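Local coordinates for protein PKS (Streptomyces sp. CNQ431, PDB 5YDA) that probably loads acyl extender units onto an acyl carrier protein, as the broadly selective acyltransferase domain of the splenocin polyketide synthase, at residues 203-207 and 344-349; 196-200 and 353-359; 317-321 and 336-342. All coordinates share one frame; numbering follows the deposited sequence.

Interaction 1: 203-207 and 344-349; sequences EYTAA and HWVDHT
Helix 203-207 and helix 344-349 run nearly antiparallel, at 150°, and Glu203 lies across from His348 and Tyr204 across from Trp345. Their axes stay 12.9 Å apart at the closest. Large side chains therefore fill the space between them.

Trp345 carries most of the apolar contact. The six-membered part of its indole is tilted over one face of the Tyr204 ring, the planes 49° apart, so the pair is neither a flat stack nor T-shaped. Trp345 CZ3 sits over the centre of that face. The closest atoms of the pair are Tyr204 CZ and Trp345 CE3, at 3.8 Å. Further along the indole, Trp345 CH2 meets Ala207 CB at 3.5 Å. The backbone Glu203 O meets the indole at its edge, in plane. Outside the two segments, Trp345 NE1 donates to Ala339 O.

Helix 201-210 begins within a GxSxG sequence (Gly198, Ser200, Gly202), consistent with the nucleophile elbow of acyltransferases, and Glu203 stands in its first turn. CG of Glu203 is anti to the backbone N (chi1 -173°), and the chain runs on extended past the His348 ring. The carboxylate and imidazole planes are tilted against each other. Glu203 OE1 comes within 3.3 Å of His348 CD2. Asn328 ties the two residues together, because its backbone N donates to Glu203 OE2 and its OD1 bonds His348 NE2.

A water makes a further bridge. It donates to Glu203 OE1 at 2.7 Å and is hydrogen-bonded to His344 NE2 at 2.9 Å, in the plane of the imidazole. The same water lies above one face of the Trp345 indole, toward its rim. His348 ND1 and Tyr204 OH are buried with no polar partner in the model.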
ATOM      1  N   GLU A 203      -5.493   5.793   5.996  1.00 21.80           N
ATOM      2  CA  GLU A 203      -4.969   6.848   6.863  1.00 21.14           C
ATOM      3  C   GLU A 203      -4.873   6.379   8.308  1.00 21.32           C
ATOM      4  O   GLU A 203      -3.981   6.823   9.045  1.00 21.19           O
ATOM      5  CB  GLU A 203      -5.827   8.116   6.767  1.00 21.69           C
ATOM      6  CG  GLU A 203      -5.199   9.292   7.527  1.00 24.73           C
ATOM      7  CD  GLU A 203      -5.583  10.664   6.964  1.00 27.11           C
ATOM      8  OE1 GLU A 203      -5.842  11.586   7.781  1.00 24.22           O
ATOM      9  OE2 GLU A 203      -5.622  10.814   5.714  1.00 21.37           O
ATOM     10  N   TYR A 204      -5.764   5.479   8.729  1.00 18.48           N
ATOM     11  CA  TYR A 204      -5.609   4.858  10.039  1.00 19.58           C
ATOM     12  C   TYR A 204      -4.338   4.034  10.098  1.00 24.36           C
ATOM     13  O   TYR A 204      -3.580   4.119  11.077  1.00 24.21           O
ATOM     14  CB  TYR A 204      -6.830   4.006  10.375  1.00 16.68           C
ATOM     15  CG  TYR A 204      -7.998   4.869  10.777  1.00 21.32           C
ATOM     16  CD1 TYR A 204      -8.255   5.142  12.123  1.00 17.35           C
ATOM     17  CD2 TYR A 204      -8.791   5.485   9.817  1.00 19.01           C
ATOM     18  CE1 TYR A 204      -9.303   5.962  12.497  1.00 17.56           C
ATOM     19  CE2 TYR A 204      -9.851   6.305  10.181  1.00 21.56           C
ATOM     20  CZ  TYR A 204     -10.102   6.541  11.533  1.00 24.72           C
ATOM     21  OH  TYR A 204     -11.148   7.360  11.925  1.00 26.13           O
ATOM     22  N   THR A 205      -4.073   3.243   9.056  1.00 21.34           N
ATOM     23  CA  THR A 205      -2.839   2.470   9.048  1.00 21.15           C
ATOM     24  C   THR A 205      -1.642   3.398   9.109  1.00 22.79           C
ATOM     25  O   THR A 205      -0.669   3.126   9.822  1.00 22.06           O
ATOM     26  CB  THR A 205      -2.745   1.582   7.797  1.00 17.01           C
ATOM     27  OG1 THR A 205      -4.032   1.032   7.496  1.00 19.75           O
ATOM     28  CG2 THR A 205      -1.748   0.439   8.029  1.00 15.16           C
ATOM     29  N   ALA A 206      -1.704   4.497   8.351  1.00 21.65           N
ATOM     30  CA  ALA A 206      -0.630   5.485   8.359  1.00 21.76           C
ATOM     31  C   ALA A 206      -0.462   6.080   9.745  1.00 26.17           C
ATOM     32  O   ALA A 206       0.664   6.268  10.216  1.00 28.01           O
ATOM     33  CB  ALA A 206      -0.925   6.591   7.333  1.00 19.96           C
ATOM     34  N   ALA A 207      -1.578   6.368  10.421  1.00 22.12           N
ATOM     35  CA  ALA A 207      -1.496   6.957  11.746  1.00 26.53           C
ATOM     36  C   ALA A 207      -0.862   5.987  12.735  1.00 28.79           C
ATOM     37  O   ALA A 207      -0.072   6.404  13.588  1.00 27.21           O
ATOM     38  CB  ALA A 207      -2.885   7.404  12.216  1.00 25.32           C
ATOM     39  N   HIS A 344     -10.805  16.488  14.142  1.00 27.44           N
ATOM     40  CA  HIS A 344     -10.148  16.298  12.852  1.00 26.77           C
ATOM     41  C   HIS A 344     -10.422  14.896  12.314  1.00 30.80           C
ATOM     42  O   HIS A 344     -10.812  14.726  11.150  1.00 27.61           O
ATOM     43  CB  HIS A 344      -8.647  16.557  12.994  1.00 24.06           C
ATOM     44  CG  HIS A 344      -7.826  16.081  11.836  1.00 31.67           C
ATOM     45  ND1 HIS A 344      -7.741  16.771  10.647  1.00 30.49           N
ATOM     46  CD2 HIS A 344      -7.038  14.986  11.690  1.00 29.95           C
ATOM     47  CE1 HIS A 344      -6.940  16.125   9.818  1.00 25.51           C
ATOM     48  NE2 HIS A 344      -6.496  15.041  10.429  1.00 26.51           N
ATOM     49  N   TRP A 345     -10.272  13.879  13.166  1.00 25.01           N
ATOM     50  CA  TRP A 345     -10.523  12.517  12.719  1.00 25.46           C
ATOM     51  C   TRP A 345     -11.987  12.309  12.360  1.00 26.41           C
ATOM     52  O   TRP A 345     -12.285  11.546  11.434  1.00 27.08           O
ATOM     53  CB  TRP A 345     -10.054  11.521  13.780  1.00 23.83           C
ATOM     54  CG  TRP A 345      -8.562  11.385  13.766  1.00 23.99           C
ATOM     55  CD1 TRP A 345      -7.672  12.005  14.586  1.00 24.41           C
ATOM     56  CD2 TRP A 345      -7.785  10.605  12.849  1.00 26.54           C
ATOM     57  NE1 TRP A 345      -6.388  11.647  14.251  1.00 23.95           N
ATOM     58  CE2 TRP A 345      -6.431  10.788  13.187  1.00 23.95           C
ATOM     59  CE3 TRP A 345      -8.107   9.752  11.788  1.00 24.89           C
ATOM     60  CZ2 TRP A 345      -5.403  10.159  12.505  1.00 23.83           C
ATOM     61  CZ3 TRP A 345      -7.088   9.136  11.109  1.00 23.46           C
ATOM     62  CH2 TRP A 345      -5.748   9.343  11.466  1.00 23.88           C
ATOM     63  N   VAL A 346     -12.905  12.986  13.056  1.00 24.11           N
ATOM     64  CA  VAL A 346     -14.306  12.982  12.638  1.00 25.36           C
ATOM     65  C   VAL A 346     -14.441  13.601  11.248  1.00 26.60           C
ATOM     66  O   VAL A 346     -15.092  13.038  10.362  1.00 27.31           O
ATOM     67  CB  VAL A 346     -15.187  13.716  13.673  1.00 29.42           C
ATOM     68  CG1 VAL A 346     -16.621  13.877  13.141  1.00 19.80           C
ATOM     69  CG2 VAL A 346     -15.204  12.962  15.004  1.00 25.27           C
ATOM     70  N   ASP A 347     -13.831  14.774  11.042  1.00 25.93           N
ATOM     71  CA  ASP A 347     -13.848  15.411   9.724  1.00 27.82           C
ATOM     72  C   ASP A 347     -13.269  14.495   8.654  1.00 30.37           C
ATOM     73  O   ASP A 347     -13.756  14.463   7.517  1.00 28.55           O
ATOM     74  CB  ASP A 347     -13.053  16.720   9.751  1.00 29.57           C
ATOM     75  CG  ASP A 347     -13.772  17.828  10.485  1.00 35.74           C
ATOM     76  OD1 ASP A 347     -15.007  17.740  10.650  1.00 38.45           O
ATOM     77  OD2 ASP A 347     -13.094  18.792  10.890  1.00 43.91           O
ATOM     78  N   HIS A 348     -12.205  13.764   8.994  1.00 27.64           N
ATOM     79  CA  HIS A 348     -11.578  12.886   8.021  1.00 28.89           C
ATOM     80  C   HIS A 348     -12.588  11.910   7.429  1.00 29.51           C
ATOM     81  O   HIS A 348     -12.590  11.672   6.214  1.00 27.91           O
ATOM     82  CB  HIS A 348     -10.416  12.130   8.666  1.00 25.49           C
ATOM     83  CG  HIS A 348      -9.833  11.086   7.773  1.00 28.82           C
ATOM     84  ND1 HIS A 348     -10.176   9.754   7.868  1.00 25.71           N
ATOM     85  CD2 HIS A 348      -8.963  11.181   6.739  1.00 25.52           C
ATOM     86  CE1 HIS A 348      -9.534   9.072   6.935  1.00 25.17           C
ATOM     87  NE2 HIS A 348      -8.788   9.914   6.240  1.00 22.71           N
ATOM     88  N   THR A 349     -13.482  11.375   8.269  1.00 26.13           N
ATOM     89  CA  THR A 349     -14.478  10.401   7.837  1.00 25.51           C
ATOM     90  C   THR A 349     -15.641  11.050   7.092  1.00 26.89           C
ATOM     91  O   THR A 349     -16.248  10.413   6.219  1.00 26.60           O
ATOM     92  CB  THR A 349     -14.963   9.613   9.064  1.00 30.29           C
ATOM     93  OG1 THR A 349     -13.951   8.663   9.431  1.00 35.13           O
ATOM     94  CG2 THR A 349     -16.304   8.882   8.822  1.00 20.57           C
TER
HETATM   95  O   HOH W   1      -5.427  12.379  10.297  1.00 18.82           O

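Interaction 2: 196-200 and 353-359; sequences LIGHS and VRFADGI
Apolar packing joins Ile197, on strand 196-198, to helix 355-359. The strand and helix axes are antiparallel within 12° and 9.5 Å apart. CG1 of Ile197 is anti to the backbone N (chi1 -171°), which sends CD1 to the helix. There Ile197 CD1 rests 3.5 Å from Gly358 C and 3.9 Å from Phe355 CE1. Gly358 has no side chain, and this lets the methyl come down onto the helix backbone.

Ring contacts follow just past the end of the strand. Val353 CG1 makes a CH-pi contact over the centre of one His199 face, 3.8 Å from the ring centroid. Phe355 approaches the same ring obliquely, with planes 44° apart and His199 CD2 3.7 Å from Phe355 CB. This is the strand-to-helix turn of a probable nucleophile elbow, with Ser200 at its apex, as in other acyltransferases of the alpha/beta-hydrolase-like fold. Ser200 CB only grazes Val353 CG2.

Polar groups are bonded outside the pair. Ser200 OG bonds His298 NE2, which is consistent with a Ser-His catalytic pair, and also Arg225. His199 NE2 bonds Asn260. Gly198 O lies at the edge of the Phe355 ring and accepts from Asn328 ND2.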
ATOM      1  N   LEU A 196       4.323   9.052   5.039  1.00 20.59           N
ATOM      2  CA  LEU A 196       3.214   8.132   4.874  1.00 23.07           C
ATOM      3  C   LEU A 196       2.032   8.869   4.270  1.00 25.34           C
ATOM      4  O   LEU A 196       1.797  10.049   4.558  1.00 24.82           O
ATOM      5  CB  LEU A 196       2.786   7.517   6.216  1.00 21.77           C
ATOM      6  CG  LEU A 196       3.899   6.836   7.019  1.00 25.85           C
ATOM      7  CD1 LEU A 196       3.602   6.902   8.513  1.00 24.65           C
ATOM      8  CD2 LEU A 196       4.027   5.391   6.571  1.00 27.06           C
ATOM      9  N   ILE A 197       1.273   8.161   3.448  1.00 19.74           N
ATOM     10  CA  ILE A 197      -0.035   8.640   3.024  1.00 20.41           C
ATOM     11  C   ILE A 197      -0.953   7.434   2.882  1.00 18.81           C
ATOM     12  O   ILE A 197      -0.545   6.373   2.396  1.00 22.29           O
ATOM     13  CB  ILE A 197       0.051   9.474   1.721  1.00 21.48           C
ATOM     14  CG1 ILE A 197      -1.292  10.156   1.425  1.00 21.24           C
ATOM     15  CG2 ILE A 197       0.461   8.612   0.533  1.00 17.20           C
ATOM     16  CD1 ILE A 197      -1.251  11.099   0.185  1.00 21.75           C
ATOM     17  N   GLY A 198      -2.190   7.577   3.353  1.00 19.34           N
ATOM     18  CA  GLY A 198      -3.186   6.544   3.222  1.00 19.27           C
ATOM     19  C   GLY A 198      -4.402   7.087   2.491  1.00 20.42           C
ATOM     20  O   GLY A 198      -4.530   8.291   2.257  1.00 26.06           O
ATOM     21  N   HIS A 199      -5.304   6.178   2.142  1.00 20.13           N
ATOM     22  CA  HIS A 199      -6.558   6.533   1.491  1.00 20.26           C
ATOM     23  C   HIS A 199      -7.679   6.050   2.400  1.00 20.61           C
ATOM     24  O   HIS A 199      -7.919   4.843   2.490  1.00 19.90           O
ATOM     25  CB  HIS A 199      -6.661   5.909   0.095  1.00 16.90           C
ATOM     26  CG  HIS A 199      -7.745   6.507  -0.744  1.00 21.88           C
ATOM     27  ND1 HIS A 199      -9.084   6.347  -0.450  1.00 23.08           N
ATOM     28  CD2 HIS A 199      -7.692   7.283  -1.859  1.00 17.34           C
ATOM     29  CE1 HIS A 199      -9.807   6.988  -1.355  1.00 20.13           C
ATOM     30  NE2 HIS A 199      -8.988   7.573  -2.211  1.00 17.87           N
ATOM     31  N   SER A 200      -8.338   6.991   3.092  1.00 17.81           N
ATOM     32  CA  SER A 200      -9.460   6.691   3.968  1.00 23.00           C
ATOM     33  C   SER A 200      -9.034   5.696   5.041  1.00 22.21           C
ATOM     34  O   SER A 200      -8.265   6.040   5.941  1.00 22.98           O
ATOM     35  CB  SER A 200     -10.646   6.152   3.158  1.00 23.69           C
ATOM     36  OG  SER A 200     -11.877   6.311   3.856  1.00 28.96           O
ATOM     37  N   VAL A 353     -11.900  12.841   0.517  1.00 19.38           N
ATOM     38  CA  VAL A 353     -10.522  12.356   0.499  1.00 21.85           C
ATOM     39  C   VAL A 353      -9.767  13.122  -0.591  1.00 25.07           C
ATOM     40  O   VAL A 353      -9.949  12.878  -1.790  1.00 23.40           O
ATOM     41  CB  VAL A 353     -10.463  10.836   0.270  1.00 18.01           C
ATOM     42  CG1 VAL A 353      -9.038  10.358   0.194  1.00 15.65           C
ATOM     43  CG2 VAL A 353     -11.195  10.096   1.396  1.00 20.01           C
ATOM     44  N   ARG A 354      -8.918  14.057  -0.175  1.00 21.79           N
ATOM     45  CA  ARG A 354      -8.065  14.796  -1.102  1.00 21.30           C
ATOM     46  C   ARG A 354      -6.767  14.023  -1.369  1.00 23.31           C
ATOM     47  O   ARG A 354      -5.658  14.471  -1.074  1.00 21.72           O
ATOM     48  CB  ARG A 354      -7.778  16.188  -0.555  1.00 25.79           C
ATOM     49  CG  ARG A 354      -9.029  17.010  -0.227  1.00 29.00           C
ATOM     50  CD  ARG A 354      -9.584  17.670  -1.477  1.00 38.05           C
ATOM     51  NE  ARG A 354     -10.959  18.145  -1.299  1.00 44.28           N
ATOM     52  CZ  ARG A 354     -11.733  18.582  -2.290  1.00 45.04           C
ATOM     53  NH1 ARG A 354     -12.972  18.996  -2.041  1.00 45.61           N
ATOM     54  NH2 ARG A 354     -11.261  18.605  -3.532  1.00 39.84           N
ATOM     55  N   PHE A 355      -6.906  12.844  -1.977  1.00 21.01           N
ATOM     56  CA  PHE A 355      -5.721  12.013  -2.176  1.00 22.31           C
ATOM     57  C   PHE A 355      -4.775  12.600  -3.230  1.00 24.03           C
ATOM     58  O   PHE A 355      -3.554  12.623  -3.032  1.00 23.24           O
ATOM     59  CB  PHE A 355      -6.119  10.592  -2.567  1.00 18.93           C
ATOM     60  CG  PHE A 355      -4.946   9.678  -2.681  1.00 23.58           C
ATOM     61  CD1 PHE A 355      -4.385   9.115  -1.547  1.00 17.06           C
ATOM     62  CD2 PHE A 355      -4.376   9.405  -3.917  1.00 21.35           C
ATOM     63  CE1 PHE A 355      -3.298   8.289  -1.646  1.00 20.25           C
ATOM     64  CE2 PHE A 355      -3.287   8.570  -4.014  1.00 23.92           C
ATOM     65  CZ  PHE A 355      -2.744   8.011  -2.876  1.00 21.58           C
ATOM     66  N   ALA A 356      -5.313  13.043  -4.373  1.00 22.04           N
ATOM     67  CA  ALA A 356      -4.462  13.570  -5.441  1.00 24.16           C
ATOM     68  C   ALA A 356      -3.629  14.755  -4.955  1.00 24.99           C
ATOM     69  O   ALA A 356      -2.422  14.833  -5.223  1.00 23.16           O
ATOM     70  CB  ALA A 356      -5.313  13.972  -6.647  1.00 21.20           C
ATOM     71  N   ASP A 357      -4.264  15.692  -4.238  1.00 22.91           N
ATOM     72  CA  ASP A 357      -3.513  16.782  -3.627  1.00 23.07           C
ATOM     73  C   ASP A 357      -2.489  16.254  -2.630  1.00 23.71           C
ATOM     74  O   ASP A 357      -1.351  16.742  -2.574  1.00 25.66           O
ATOM     75  CB  ASP A 357      -4.466  17.759  -2.942  1.00 25.27           C
ATOM     76  CG  ASP A 357      -5.364  18.472  -3.925  1.00 30.64           C
ATOM     77  OD1 ASP A 357      -4.936  18.665  -5.085  1.00 30.67           O
ATOM     78  OD2 ASP A 357      -6.502  18.824  -3.546  1.00 31.65           O
ATOM     79  N   GLY A 358      -2.879  15.263  -1.822  1.00 23.12           N
ATOM     80  CA  GLY A 358      -1.936  14.686  -0.882  1.00 21.83           C
ATOM     81  C   GLY A 358      -0.702  14.125  -1.564  1.00 25.59           C
ATOM     82  O   GLY A 358       0.419  14.318  -1.088  1.00 22.76           O
ATOM     83  N   ILE A 359      -0.891  13.427  -2.694  1.00 18.88           N
ATOM     84  CA  ILE A 359       0.245  12.876  -3.435  1.00 21.21           C
ATOM     85  C   ILE A 359       1.165  13.995  -3.923  1.00 26.96           C
ATOM     86  O   ILE A 359       2.395  13.883  -3.859  1.00 25.00           O
ATOM     87  CB  ILE A 359      -0.254  12.004  -4.603  1.00 23.27           C
ATOM     88  CG1 ILE A 359      -0.583  10.610  -4.114  1.00 26.11           C
ATOM     89  CG2 ILE A 359       0.814  11.866  -5.633  1.00 24.84           C
ATOM     90  CD1 ILE A 359       0.656   9.835  -3.708  1.00 25.91           C
TER

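Interaction 3: 317-321 and 336-342; sequences TLRPP and DAQATDV
Leu318 and Thr340 have the most buried surface here, and their CA atoms are 4.9 Å apart. Leu318 turns its side chain onto the backbone at the end of helix 336-339. Leu318 CD1 lies 3.6 Å from Thr340 C, and CB packs on Thr340 CA and Ala339 O. CD1 also reaches toward Val342 CG2, a looser contact.

Thr340 lays its methyl on the loop, with Thr340 CG2 3.4 Å from Arg319 C and close to Pro320 N. Thr340 OG1 takes the place between backbone N and carbonyl carbon (chi1 56°) and donates to Asp336 O at 2.7 Å. Thr340 N reaches that oxygen from the opposite face of its carbonyl plane, so two donors from one residue grip it. The contact lays the irregular link from helix 306-313 to strand 325-327 along a short surface helix just ahead of helix 342-350.

Asp336 packs against the prolines. Asp336 OD1 is 3.4 Å from Pro321 CD and 3.5 Å from Pro320 CB. A water donates both to Asp336 OD1 and to Pro321 O, bridging the segments. Ala339 CB meets Pro321 CD at 3.7 Å. Arg319 starts off away from 336-342, and its guanidinium forms a salt bridge with Glu214.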
ATOM      1  N   THR A 317      -5.411   7.049  22.542  1.00 28.88           N
ATOM      2  CA  THR A 317      -4.330   7.932  22.973  1.00 32.09           C
ATOM      3  C   THR A 317      -3.618   8.489  21.741  1.00 31.66           C
ATOM      4  O   THR A 317      -2.728   7.844  21.174  1.00 34.71           O
ATOM      5  CB  THR A 317      -3.360   7.177  23.878  1.00 39.27           C
ATOM      6  OG1 THR A 317      -4.064   6.708  25.034  1.00 38.13           O
ATOM      7  CG2 THR A 317      -2.215   8.089  24.309  1.00 35.60           C
ATOM      8  N   LEU A 318      -3.990   9.698  21.330  1.00 29.89           N
ATOM      9  CA  LEU A 318      -3.403  10.320  20.149  1.00 31.45           C
ATOM     10  C   LEU A 318      -2.126  11.075  20.500  1.00 33.89           C
ATOM     11  O   LEU A 318      -2.072  11.804  21.493  1.00 37.17           O
ATOM     12  CB  LEU A 318      -4.408  11.266  19.499  1.00 27.70           C
ATOM     13  CG  LEU A 318      -5.742  10.637  19.113  1.00 28.76           C
ATOM     14  CD1 LEU A 318      -6.699  11.718  18.636  1.00 27.06           C
ATOM     15  CD2 LEU A 318      -5.537   9.564  18.031  1.00 28.83           C
ATOM     16  N   ARG A 319      -1.102  10.901  19.679  1.00 31.95           N
ATOM     17  CA  ARG A 319       0.193  11.539  19.848  1.00 33.35           C
ATOM     18  C   ARG A 319       0.582  12.222  18.545  1.00 35.63           C
ATOM     19  O   ARG A 319       0.083  11.862  17.475  1.00 33.20           O
ATOM     20  CB  ARG A 319       1.280  10.525  20.245  1.00 29.90           C
ATOM     21  CG  ARG A 319       1.141   9.935  21.651  1.00 37.51           C
ATOM     22  CD  ARG A 319       2.222   8.873  21.886  1.00 42.83           C
ATOM     23  NE  ARG A 319       2.242   8.334  23.248  1.00 45.95           N
ATOM     24  CZ  ARG A 319       1.535   7.280  23.656  1.00 48.78           C
ATOM     25  NH1 ARG A 319       0.722   6.645  22.813  1.00 42.74           N
ATOM     26  NH2 ARG A 319       1.635   6.862  24.913  1.00 40.51           N
ATOM     27  N   PRO A 320       1.455  13.231  18.610  1.00 36.02           N
ATOM     28  CA  PRO A 320       1.929  13.842  17.365  1.00 29.52           C
ATOM     29  C   PRO A 320       2.681  12.835  16.539  1.00 30.37           C
ATOM     30  O   PRO A 320       3.315  11.904  17.077  1.00 31.76           O
ATOM     31  CB  PRO A 320       2.856  14.970  17.863  1.00 32.00           C
ATOM     32  CG  PRO A 320       2.580  15.127  19.316  1.00 33.54           C
ATOM     33  CD  PRO A 320       2.023  13.848  19.819  1.00 27.49           C
ATOM     34  N   PRO A 321       2.655  12.963  15.207  1.00 30.63           N
ATOM     35  CA  PRO A 321       3.326  11.965  14.373  1.00 31.59           C
ATOM     36  C   PRO A 321       4.830  12.010  14.563  1.00 32.24           C
ATOM     37  O   PRO A 321       5.445  13.078  14.589  1.00 31.95           O
ATOM     38  CB  PRO A 321       2.934  12.364  12.949  1.00 28.95           C
ATOM     39  CG  PRO A 321       2.640  13.830  13.059  1.00 32.44           C
ATOM     40  CD  PRO A 321       1.963  13.975  14.390  1.00 26.76           C
ATOM     41  N   ASP A 336       0.550  18.557  14.110  1.00 35.98           N
ATOM     42  CA  ASP A 336       0.416  17.949  15.431  1.00 29.26           C
ATOM     43  C   ASP A 336      -0.965  18.198  16.011  1.00 29.21           C
ATOM     44  O   ASP A 336      -1.568  17.299  16.609  1.00 32.91           O
ATOM     45  CB  ASP A 336       1.483  18.487  16.383  1.00 30.00           C
ATOM     46  CG  ASP A 336       2.873  18.026  16.027  1.00 38.78           C
ATOM     47  OD1 ASP A 336       3.020  17.142  15.148  1.00 39.87           O
ATOM     48  OD2 ASP A 336       3.831  18.552  16.633  1.00 42.71           O
ATOM     49  N   ALA A 337      -1.493  19.416  15.838  1.00 31.31           N
ATOM     50  CA  ALA A 337      -2.824  19.724  16.366  1.00 33.63           C
ATOM     51  C   ALA A 337      -3.896  18.865  15.708  1.00 34.17           C
ATOM     52  O   ALA A 337      -4.838  18.410  16.374  1.00 32.80           O
ATOM     53  CB  ALA A 337      -3.145  21.207  16.166  1.00 27.78           C
ATOM     54  N   GLN A 338      -3.782  18.655  14.393  1.00 30.64           N
ATOM     55  CA  GLN A 338      -4.755  17.824  13.686  1.00 33.74           C
ATOM     56  C   GLN A 338      -4.636  16.368  14.112  1.00 28.23           C
ATOM     57  O   GLN A 338      -5.639  15.722  14.444  1.00 26.48           O
ATOM     58  CB  GLN A 338      -4.555  17.953  12.171  1.00 32.78           C
ATOM     59  CG  GLN A 338      -5.086  19.243  11.559  1.00 27.28           C
ATOM     60  CD  GLN A 338      -4.458  19.535  10.205  1.00 32.90           C
ATOM     61  OE1 GLN A 338      -3.517  18.857   9.774  1.00 29.90           O
ATOM     62  NE2 GLN A 338      -4.966  20.557   9.532  1.00 35.15           N
ATOM     63  N   ALA A 339      -3.410  15.834  14.107  1.00 29.31           N
ATOM     64  CA  ALA A 339      -3.226  14.417  14.406  1.00 28.65           C
ATOM     65  C   ALA A 339      -3.818  14.046  15.754  1.00 31.12           C
ATOM     66  O   ALA A 339      -4.302  12.925  15.929  1.00 32.94           O
ATOM     67  CB  ALA A 339      -1.741  14.053  14.366  1.00 25.40           C
ATOM     68  N   THR A 340      -3.797  14.971  16.715  1.00 30.59           N
ATOM     69  CA  THR A 340      -4.202  14.686  18.085  1.00 33.27           C
ATOM     70  C   THR A 340      -5.599  15.181  18.404  1.00 31.63           C
ATOM     71  O   THR A 340      -5.990  15.174  19.574  1.00 33.03           O
ATOM     72  CB  THR A 340      -3.203  15.296  19.070  1.00 33.13           C
ATOM     73  OG1 THR A 340      -3.090  16.708  18.821  1.00 31.94           O
ATOM     74  CG2 THR A 340      -1.841  14.633  18.910  1.00 27.70           C
ATOM     75  N   ASP A 341      -6.362  15.594  17.394  1.00 30.05           N
ATOM     76  CA  ASP A 341      -7.680  16.190  17.587  1.00 29.79           C
ATOM     77  C   ASP A 341      -8.764  15.232  17.108  1.00 29.66           C
ATOM     78  O   ASP A 341      -8.808  14.895  15.921  1.00 32.69           O
ATOM     79  CB  ASP A 341      -7.780  17.521  16.837  1.00 28.04           C
ATOM     80  CG  ASP A 341      -9.159  18.135  16.934  1.00 32.68           C
ATOM     81  OD1 ASP A 341      -9.536  18.933  16.054  1.00 40.60           O
ATOM     82  OD2 ASP A 341      -9.884  17.812  17.890  1.00 39.51           O
ATOM     83  N   VAL A 342      -9.655  14.833  18.023  1.00 29.65           N
ATOM     84  CA  VAL A 342     -10.753  13.928  17.680  1.00 28.13           C
ATOM     85  C   VAL A 342     -11.622  14.521  16.578  1.00 33.93           C
ATOM     86  O   VAL A 342     -12.089  13.801  15.680  1.00 30.10           O
ATOM     87  CB  VAL A 342     -11.594  13.586  18.931  1.00 31.57           C
ATOM     88  CG1 VAL A 342     -12.972  13.050  18.537  1.00 22.82           C
ATOM     89  CG2 VAL A 342     -10.890  12.554  19.804  1.00 28.74           C
TER
HETATM   90  O   HOH W   2       5.125  15.804  14.772  1.00 38.10           O

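How the interactions relate
All three contacts lie within the acyl transferase domain. In chain order, interaction 2 spans interaction 1, which in turn spans interaction 3. The centres of interactions 1 and 2 are about 11 Å apart. Those of 1 and 3 are about 10 Å apart, and those of 2 and 3 about 18 Å. Strand 195-198 of the six-stranded sheet leads straight into helix 201-210, so interaction 2 holds the probable nucleophile elbow and interaction 1 the helix that leaves it. Helices 336-339, 342-350 and 355-366 come one after another and supply the second segments. Interaction 1, itself buried, touches both others; interactions 2 and 3 do not touch, their nearest atoms being about 7 Å apart.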